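Local coordinates for protein response regulator ChrA (Corynebacterium diphtheriae, PDB 4YN8) that probably binds DNA and regulates transcription as the response regulator of a haem-sensing two-component system, with magnesium bound in its receiver domain, at residues 54-59 with 85-90; 64-69 with 93-98; 100-105 with 126-131. The protein carries 1 engineered substitution. All coordinates share one frame; numbering follows the deposited sequence. Where two conformers were deposited one is given.

Contact 1 (54-59 with 85-90); sequences DIQMPG and TEADIL. With MG (magnesium ion), chain F; SO4 (sulfate ion), chain B.
At the probable phospho-acceptor pocket of this CheY-like receiver domain, Ile55 and Ala87 meet in an apolar touch, Ile55 CG2 on Ala87 CB at 3.6 Å, and the Gln56 chain lies over the same methyl. With CG1 beside the backbone N (chi1 -53°), Ile55 CG2 stands anti to that N and faces the alanine. One polar link runs through a sulfate, probably from the crystallisation liquor, held in a position consistent with that of a phosphoryl group. Ile55 N donates to sulfate O4 at 3.1 Å, and Gln56 N donates to sulfate O3 at 3.1 Å along a nearly straight path (164°). Thr85 OG1 lies implausibly close to sulfate O2, so that bond is doubtful in detail. The same hydroxyl oxygen accepts from Ala87 N at 3.0 Å, an ST turn. In the conformer given, a water joins Gln56 OE1 to Glu86 N. Asp54 OD1 binds the magnesium ion at 2.3 Å, alongside Asp12, His14 and three waters; Thr81 and Lys103 also grip the sulfate. Segment 54-59 leads from strand 50-53 to helix 62-72; Ile55 also packs on Ile79 and Thr81 of strand 77-81, while Ala87 O accepts from Arg135 of helix 126-136.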
# COMPACT_ATOMS: atom_id res chain seq x y z
N ASP A 54 -8.47 -9.77 -3.84
CA ASP A 54 -7.05 -9.61 -3.50
C ASP A 54 -6.47 -8.29 -4.00
O ASP A 54 -7.03 -7.69 -4.93
CB ASP A 54 -6.40 -10.75 -4.42
CG ASP A 54 -5.14 -11.24 -3.96
OD1 ASP A 54 -5.06 -11.93 -2.88
OD2 ASP A 54 -4.18 -11.04 -4.72
N ILE A 55 -5.30 -7.87 -3.49
CA ILE A 55 -4.58 -6.76 -4.07
C ILE A 55 -3.56 -7.21 -5.14
O ILE A 55 -3.65 -6.80 -6.31
CB ILE A 55 -3.84 -5.91 -3.00
CG1 ILE A 55 -4.77 -5.49 -1.89
CG2 ILE A 55 -3.07 -4.79 -3.66
CD1 ILE A 55 -4.05 -4.82 -0.73
N GLN A 56 -2.64 -8.09 -4.76
CA GLN A 56 -1.48 -8.49 -5.58
C GLN A 56 -1.82 -9.47 -6.67
O GLN A 56 -1.90 -10.62 -6.39
CB GLN A 56 -0.48 -9.23 -4.67
CG GLN A 56 -0.03 -8.42 -3.49
CD GLN A 56 1.13 -9.08 -2.78
OE1 GLN A 56 0.98 -9.72 -1.72
NE2 GLN A 56 2.29 -8.95 -3.40
N MET A 57 -2.02 -9.01 -7.91
CA MET A 57 -2.30 -9.95 -9.02
C MET A 57 -1.65 -9.39 -10.28
O MET A 57 -1.69 -8.18 -10.50
CB MET A 57 -3.81 -10.03 -9.31
CG MET A 57 -4.59 -10.42 -8.10
SD MET A 57 -6.38 -10.57 -8.25
CE MET A 57 -6.80 -8.89 -8.56
N PRO A 58 -1.13 -10.27 -11.13
CA PRO A 58 -0.50 -9.81 -12.36
C PRO A 58 -1.57 -9.33 -13.34
O PRO A 58 -2.74 -9.74 -13.29
CB PRO A 58 0.18 -11.11 -12.86
CG PRO A 58 -0.87 -12.14 -12.62
CD PRO A 58 -1.45 -11.72 -11.23
N GLY A 59 -1.20 -8.46 -14.25
CA GLY A 59 -2.13 -7.97 -15.23
C GLY A 59 -2.91 -6.84 -14.63
O GLY A 59 -2.46 -5.71 -14.65
N THR A 85 1.13 -7.78 4.38
CA THR A 85 1.24 -7.90 2.97
C THR A 85 2.40 -7.08 2.41
O THR A 85 2.75 -6.01 2.93
CB THR A 85 -0.07 -7.41 2.24
OG1 THR A 85 0.05 -7.69 0.82
CG2 THR A 85 -0.37 -5.96 2.58
N GLU A 86 2.99 -7.58 1.36
CA GLU A 86 3.97 -6.82 0.63
C GLU A 86 3.35 -5.92 -0.45
O GLU A 86 4.05 -5.09 -1.01
CB GLU A 86 5.00 -7.72 0.00
CG GLU A 86 5.93 -8.24 1.09
CD GLU A 86 7.03 -9.14 0.56
OE1 GLU A 86 6.95 -9.66 -0.58
OE2 GLU A 86 7.98 -9.35 1.33
N ALA A 87 2.05 -6.05 -0.68
CA ALA A 87 1.35 -5.20 -1.63
C ALA A 87 1.29 -3.74 -1.19
O ALA A 87 1.56 -3.41 -0.04
CB ALA A 87 -0.05 -5.69 -1.82
N ASP A 88 0.82 -2.88 -2.10
CA ASP A 88 0.71 -1.46 -1.83
C ASP A 88 -0.60 -1.18 -1.12
O ASP A 88 -1.63 -0.80 -1.74
CB ASP A 88 0.77 -0.65 -3.12
CG ASP A 88 1.05 0.82 -2.86
OD1 ASP A 88 0.87 1.33 -1.74
OD2 ASP A 88 1.46 1.45 -3.84
N ILE A 89 -0.56 -1.42 0.19
CA ILE A 89 -1.78 -1.32 0.99
C ILE A 89 -2.28 0.15 1.01
O ILE A 89 -3.50 0.36 0.98
CB ILE A 89 -1.56 -1.90 2.41
CG1 ILE A 89 -2.88 -1.87 3.23
CG2 ILE A 89 -0.49 -1.11 3.12
CD1 ILE A 89 -2.76 -2.64 4.54
N LEU A 90 -1.40 1.13 1.02
CA LEU A 90 -1.85 2.51 0.97
C LEU A 90 -2.60 2.80 -0.34
O LEU A 90 -3.69 3.39 -0.31
CB LEU A 90 -0.72 3.47 1.16
CG LEU A 90 -1.08 4.97 1.04
CD1 LEU A 90 -2.12 5.36 2.07
CD2 LEU A 90 0.20 5.83 1.15
MG MG F . -3.65 -13.57 -3.64
S SO4 B . -2.76 -9.39 -0.85
O1 SO4 B . -2.90 -10.41 0.20
O2 SO4 B . -1.47 -8.71 -0.70
O3 SO4 B . -2.81 -9.85 -2.26
O4 SO4 B . -3.88 -8.35 -0.72
O HOH W 1 -2.29 -12.38 -2.79
O HOH W 2 2.50 -10.36 0.72
O HOH W 3 -3.96 -12.46 -5.51
O HOH W 4 -4.08 -14.91 -2.14

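Contact 2 (64-69 with 93-98); sequences TLTRAL and VEAGAM
Thr66 brings its methyl group, not its hydroxyl, to the chain that leaves helix 89-94. CG2 touches two alanines, lying 4.0 Å from Ala95 CB and 3.8 Å from Ala97 CB. It also rests against the backbone between them, 3.7 Å from Ala97 N. The first torsion explains this division of labour: at chi1 -60° CG2 is anti to the backbone N, whereas OG1 sits beside that N and turns back along its own helix to bond Gly62 O. The polar atom is thereby satisfied within helix 62-72, and a methyl faces the neighbour. Arg67 adds the aliphatic part of its chain, CG lying 4.1 Å from Ala95 CB.

In the alternating beta-alpha fold of the CheY family, helix 62-72 here meets the chain that follows helix 89-94, on one side of the parallel sheet, where Thr66 and Ala97 both pack on Ile79 of strand 77-81. Gly96, with positive phi (70°), carries the chain out of helix 89-94 towards strand 99-102.

Polar contact across the pair is made through water. Bends at chi2 and chi3 curl Arg67 so that CD passes 3.9 Å from Ala95 O and the guanidinium comes to the carbonyl's side. A water at the guanidinium edge, in its plane, accepts a weak hydrogen bond from Arg67 NH1 and donates to Ala95 O at 2.8 Å. No direct hydrogen bond joins the segments. Beyond them, Ala97 N donates to Tyr100 OH, and Ala97 O accepts from Arg122 NH2.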
# COMPACT_ATOMS: atom_id res chain seq x y z
N THR A 64 -6.35 -1.42 -9.37
CA THR A 64 -6.82 -0.99 -10.66
C THR A 64 -8.26 -1.46 -10.86
O THR A 64 -9.11 -0.70 -11.40
CB THR A 64 -5.92 -1.55 -11.77
OG1 THR A 64 -4.60 -1.08 -11.50
CG2 THR A 64 -6.40 -1.11 -13.13
N LEU A 65 -8.55 -2.69 -10.47
CA LEU A 65 -9.91 -3.21 -10.58
C LEU A 65 -10.94 -2.39 -9.79
O LEU A 65 -12.07 -2.10 -10.26
CB LEU A 65 -9.97 -4.68 -10.11
CG LEU A 65 -11.36 -5.27 -10.02
CD1 LEU A 65 -11.91 -5.33 -11.45
CD2 LEU A 65 -11.30 -6.64 -9.32
N THR A 66 -10.57 -2.04 -8.55
CA THR A 66 -11.43 -1.19 -7.72
C THR A 66 -11.77 0.13 -8.42
O THR A 66 -12.94 0.51 -8.44
CB THR A 66 -10.83 -0.99 -6.31
OG1 THR A 66 -10.72 -2.31 -5.73
CG2 THR A 66 -11.70 -0.10 -5.44
N ARG A 67 -10.77 0.79 -8.96
CA ARG A 67 -10.99 2.06 -9.64
C ARG A 67 -11.82 1.88 -10.91
O ARG A 67 -12.72 2.70 -11.22
CB ARG A 67 -9.65 2.73 -9.96
CG ARG A 67 -8.88 3.14 -8.70
CD ARG A 67 -9.54 4.36 -8.02
NE ARG A 67 -10.02 5.29 -9.07
CZ ARG A 67 -11.29 5.66 -9.24
NH1 ARG A 67 -12.20 5.30 -8.37
NH2 ARG A 67 -11.64 6.47 -10.28
N ALA A 68 -11.58 0.79 -11.61
CA ALA A 68 -12.28 0.52 -12.87
C ALA A 68 -13.74 0.29 -12.61
O ALA A 68 -14.62 0.82 -13.35
CB ALA A 68 -11.65 -0.65 -13.63
N LEU A 69 -14.03 -0.50 -11.57
CA LEU A 69 -15.44 -0.73 -11.22
C LEU A 69 -16.14 0.53 -10.74
O LEU A 69 -17.34 0.75 -11.03
CB LEU A 69 -15.62 -1.88 -10.23
CG LEU A 69 -15.12 -3.24 -10.79
CD1 LEU A 69 -15.24 -4.35 -9.74
CD2 LEU A 69 -15.80 -3.68 -12.06
N VAL A 93 -6.04 1.24 -0.09
CA VAL A 93 -6.96 2.02 0.74
C VAL A 93 -7.37 3.32 0.00
O VAL A 93 -8.56 3.73 0.02
CB VAL A 93 -6.35 2.26 2.13
CG1 VAL A 93 -7.20 3.25 2.96
CG2 VAL A 93 -6.24 0.92 2.88
N GLU A 94 -6.43 3.94 -0.66
CA GLU A 94 -6.72 5.17 -1.44
C GLU A 94 -7.69 4.94 -2.58
O GLU A 94 -8.37 5.87 -3.00
CB GLU A 94 -5.45 5.79 -1.97
CG GLU A 94 -4.63 6.41 -0.83
CD GLU A 94 -3.29 6.96 -1.29
OE1 GLU A 94 -2.68 6.39 -2.23
OE2 GLU A 94 -2.85 7.98 -0.68
N ALA A 95 -7.78 3.72 -3.03
CA ALA A 95 -8.72 3.41 -4.12
C ALA A 95 -10.17 3.51 -3.70
O ALA A 95 -11.07 3.58 -4.57
CB ALA A 95 -8.42 2.06 -4.72
N GLY A 96 -10.45 3.48 -2.40
CA GLY A 96 -11.82 3.68 -1.95
C GLY A 96 -12.82 2.59 -2.24
O GLY A 96 -14.00 2.85 -2.62
N ALA A 97 -12.40 1.34 -2.05
CA ALA A 97 -13.33 0.23 -2.08
C ALA A 97 -14.37 0.40 -0.98
O ALA A 97 -14.08 0.98 0.05
CB ALA A 97 -12.60 -1.07 -1.87
N MET A 98 -15.55 -0.14 -1.20
CA MET A 98 -16.63 -0.14 -0.21
C MET A 98 -16.15 -0.75 1.10
O MET A 98 -16.37 -0.14 2.17
CB MET A 98 -17.85 -0.86 -0.74
CG MET A 98 -19.07 -0.87 0.13
SD MET A 98 -19.75 0.77 0.47
CE MET A 98 -20.03 1.41 -1.15
O HOH W 5 -13.22 4.69 -5.94

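Contact 3 (100-105 with 126-131); sequences YLLKDA and PEVANA. With SO4 (sulfate ion), chain B.
Val128 presents its two methyls to successive residues of the strand 100-102 in a buried contact of the CheY-like (beta-alpha)5 fold: helix 126-136, which follows the fold's last helix 107-119 in the chain, packs against strand 99-102. The short strand and helix axes cross almost at right angles (84°), 7.1 Å apart at closest approach. CG2 of Val128 presses on the strand backbone, 3.6 Å from Leu101 C, while CG1 meets Tyr100 CB at 3.9 Å. This split follows from chi1 near 175°, which sets CG1 anti to the helix backbone N and CG2 beside it. Leu102 and Val128 run past one another in opposite senses, with Leu102 CD2 on Val128 CG2 at 3.8 Å. Against Glu127 the leucine lies obliquely, and CD1 reaches CB of the glutamate at 3.6 Å, using only the aliphatic root of that acidic chain. Tyr100 starts towards the helix but carries its ring away, and its hydroxyl bonds Ala92 O. The intervening Leu101 side chain departs from helix 126-136 and packs on Leu110 and Ala113 of helix 107-119, across the sheet. Just beyond the strand, the extended Lys103 chain reaches the anion pocket, where NZ donates to sulfate O1 at 2.9 Å.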
# COMPACT_ATOMS: atom_id res chain seq x y z
N TYR A 100 -12.98 -3.25 3.34
CA TYR A 100 -11.63 -3.77 3.50
C TYR A 100 -11.69 -4.73 4.70
O TYR A 100 -12.32 -4.40 5.72
CB TYR A 100 -10.62 -2.65 3.87
CG TYR A 100 -10.43 -1.64 2.78
CD1 TYR A 100 -11.30 -0.57 2.62
CD2 TYR A 100 -9.44 -1.81 1.89
CE1 TYR A 100 -11.19 0.28 1.56
CE2 TYR A 100 -9.24 -0.90 0.85
CZ TYR A 100 -10.14 0.11 0.68
OH TYR A 100 -9.96 0.95 -0.38
N LEU A 101 -11.01 -5.84 4.57
CA LEU A 101 -10.94 -6.85 5.64
C LEU A 101 -9.68 -7.65 5.49
O LEU A 101 -9.15 -7.78 4.38
CB LEU A 101 -12.16 -7.78 5.58
CG LEU A 101 -12.43 -8.58 6.85
CD1 LEU A 101 -12.95 -7.72 7.97
CD2 LEU A 101 -13.43 -9.73 6.53
N LEU A 102 -9.16 -8.19 6.59
CA LEU A 102 -8.08 -9.14 6.46
C LEU A 102 -8.56 -10.53 6.15
O LEU A 102 -9.60 -10.95 6.59
CB LEU A 102 -7.20 -9.18 7.72
CG LEU A 102 -6.52 -7.88 8.11
CD1 LEU A 102 -5.68 -8.10 9.37
CD2 LEU A 102 -5.67 -7.36 6.99
N LYS A 103 -7.76 -11.28 5.41
CA LYS A 103 -8.16 -12.64 4.96
C LYS A 103 -8.32 -13.65 6.06
O LYS A 103 -9.09 -14.59 5.89
CB LYS A 103 -7.19 -13.21 3.95
CG LYS A 103 -7.15 -12.48 2.64
CD LYS A 103 -6.14 -13.06 1.65
CE LYS A 103 -6.14 -12.22 0.39
NZ LYS A 103 -4.90 -12.44 -0.31
N ASP A 104 -7.65 -13.44 7.17
CA ASP A 104 -7.81 -14.31 8.34
C ASP A 104 -8.67 -13.73 9.47
O ASP A 104 -8.61 -14.17 10.61
CB ASP A 104 -6.43 -14.71 8.84
CG ASP A 104 -5.61 -13.52 9.34
OD1 ASP A 104 -6.07 -12.34 9.33
OD2 ASP A 104 -4.46 -13.79 9.79
N ALA A 105 -9.53 -12.78 9.16
CA ALA A 105 -10.55 -12.33 10.05
C ALA A 105 -11.46 -13.51 10.44
O ALA A 105 -11.53 -14.50 9.75
CB ALA A 105 -11.41 -11.24 9.43
N PRO A 126 -10.92 -2.19 11.53
CA PRO A 126 -9.82 -1.70 12.37
C PRO A 126 -8.51 -2.42 12.15
O PRO A 126 -7.45 -1.81 12.24
CB PRO A 126 -10.37 -1.92 13.84
CG PRO A 126 -11.83 -1.72 13.64
CD PRO A 126 -12.16 -2.36 12.31
N GLU A 127 -8.56 -3.74 11.86
CA GLU A 127 -7.35 -4.48 11.64
C GLU A 127 -6.62 -4.04 10.37
O GLU A 127 -5.42 -4.11 10.30
CB GLU A 127 -7.64 -5.97 11.57
CG GLU A 127 -8.22 -6.53 12.88
CD GLU A 127 -9.70 -6.27 13.11
OE1 GLU A 127 -10.42 -5.64 12.25
OE2 GLU A 127 -10.19 -6.69 14.21
N VAL A 128 -7.40 -3.63 9.36
CA VAL A 128 -6.80 -3.12 8.15
C VAL A 128 -6.18 -1.74 8.42
O VAL A 128 -5.08 -1.45 7.97
CB VAL A 128 -7.81 -3.09 6.98
CG1 VAL A 128 -7.17 -2.44 5.77
CG2 VAL A 128 -8.24 -4.54 6.63
N ALA A 129 -6.92 -0.92 9.12
CA ALA A 129 -6.42 0.39 9.50
C ALA A 129 -5.14 0.28 10.27
O ALA A 129 -4.18 1.06 10.00
CB ALA A 129 -7.48 1.13 10.31
N ASN A 130 -5.07 -0.66 11.22
CA ASN A 130 -3.87 -0.85 11.99
C ASN A 130 -2.67 -1.31 11.08
O ASN A 130 -1.55 -0.81 11.20
CB ASN A 130 -4.18 -1.81 13.19
CG ASN A 130 -5.21 -1.25 14.21
OD1 ASN A 130 -5.50 -0.05 14.32
ND2 ASN A 130 -5.79 -2.17 14.99
N ALA A 131 -2.91 -2.24 10.13
CA ALA A 131 -1.91 -2.69 9.18
C ALA A 131 -1.39 -1.53 8.32
O ALA A 131 -0.20 -1.42 7.99
CB ALA A 131 -2.51 -3.80 8.28
S SO4 B . -2.76 -9.39 -0.85
O1 SO4 B . -2.90 -10.41 0.20
O2 SO4 B . -1.47 -8.71 -0.70
O3 SO4 B . -2.81 -9.85 -2.26
O4 SO4 B . -3.88 -8.35 -0.72

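Overall arrangement
The three contacts illustrate how chemistry in a receiver domain follows position relative to the sheet. Contact 3 is the buried one, apolar where its two segments meet, whereas contacts 1 and 2 are only partly buried and bring in water or ions. Contact 1, at the magnesium site, is largely an anion pocket walled by loops; contact 2, about 12 Å away between centres, is methyl packing with a water bridging its polar atoms. Contacts 1 and 2 share helix 89-94, one near its start and the other at its end. Contact 3 joins both: it reaches the sulfate of contact 1, Lys103 forms a salt bridge with Asp54, Ala131 packs on Ile89, and the Tyr100 hydroxyl lies at the end of helix 89-94.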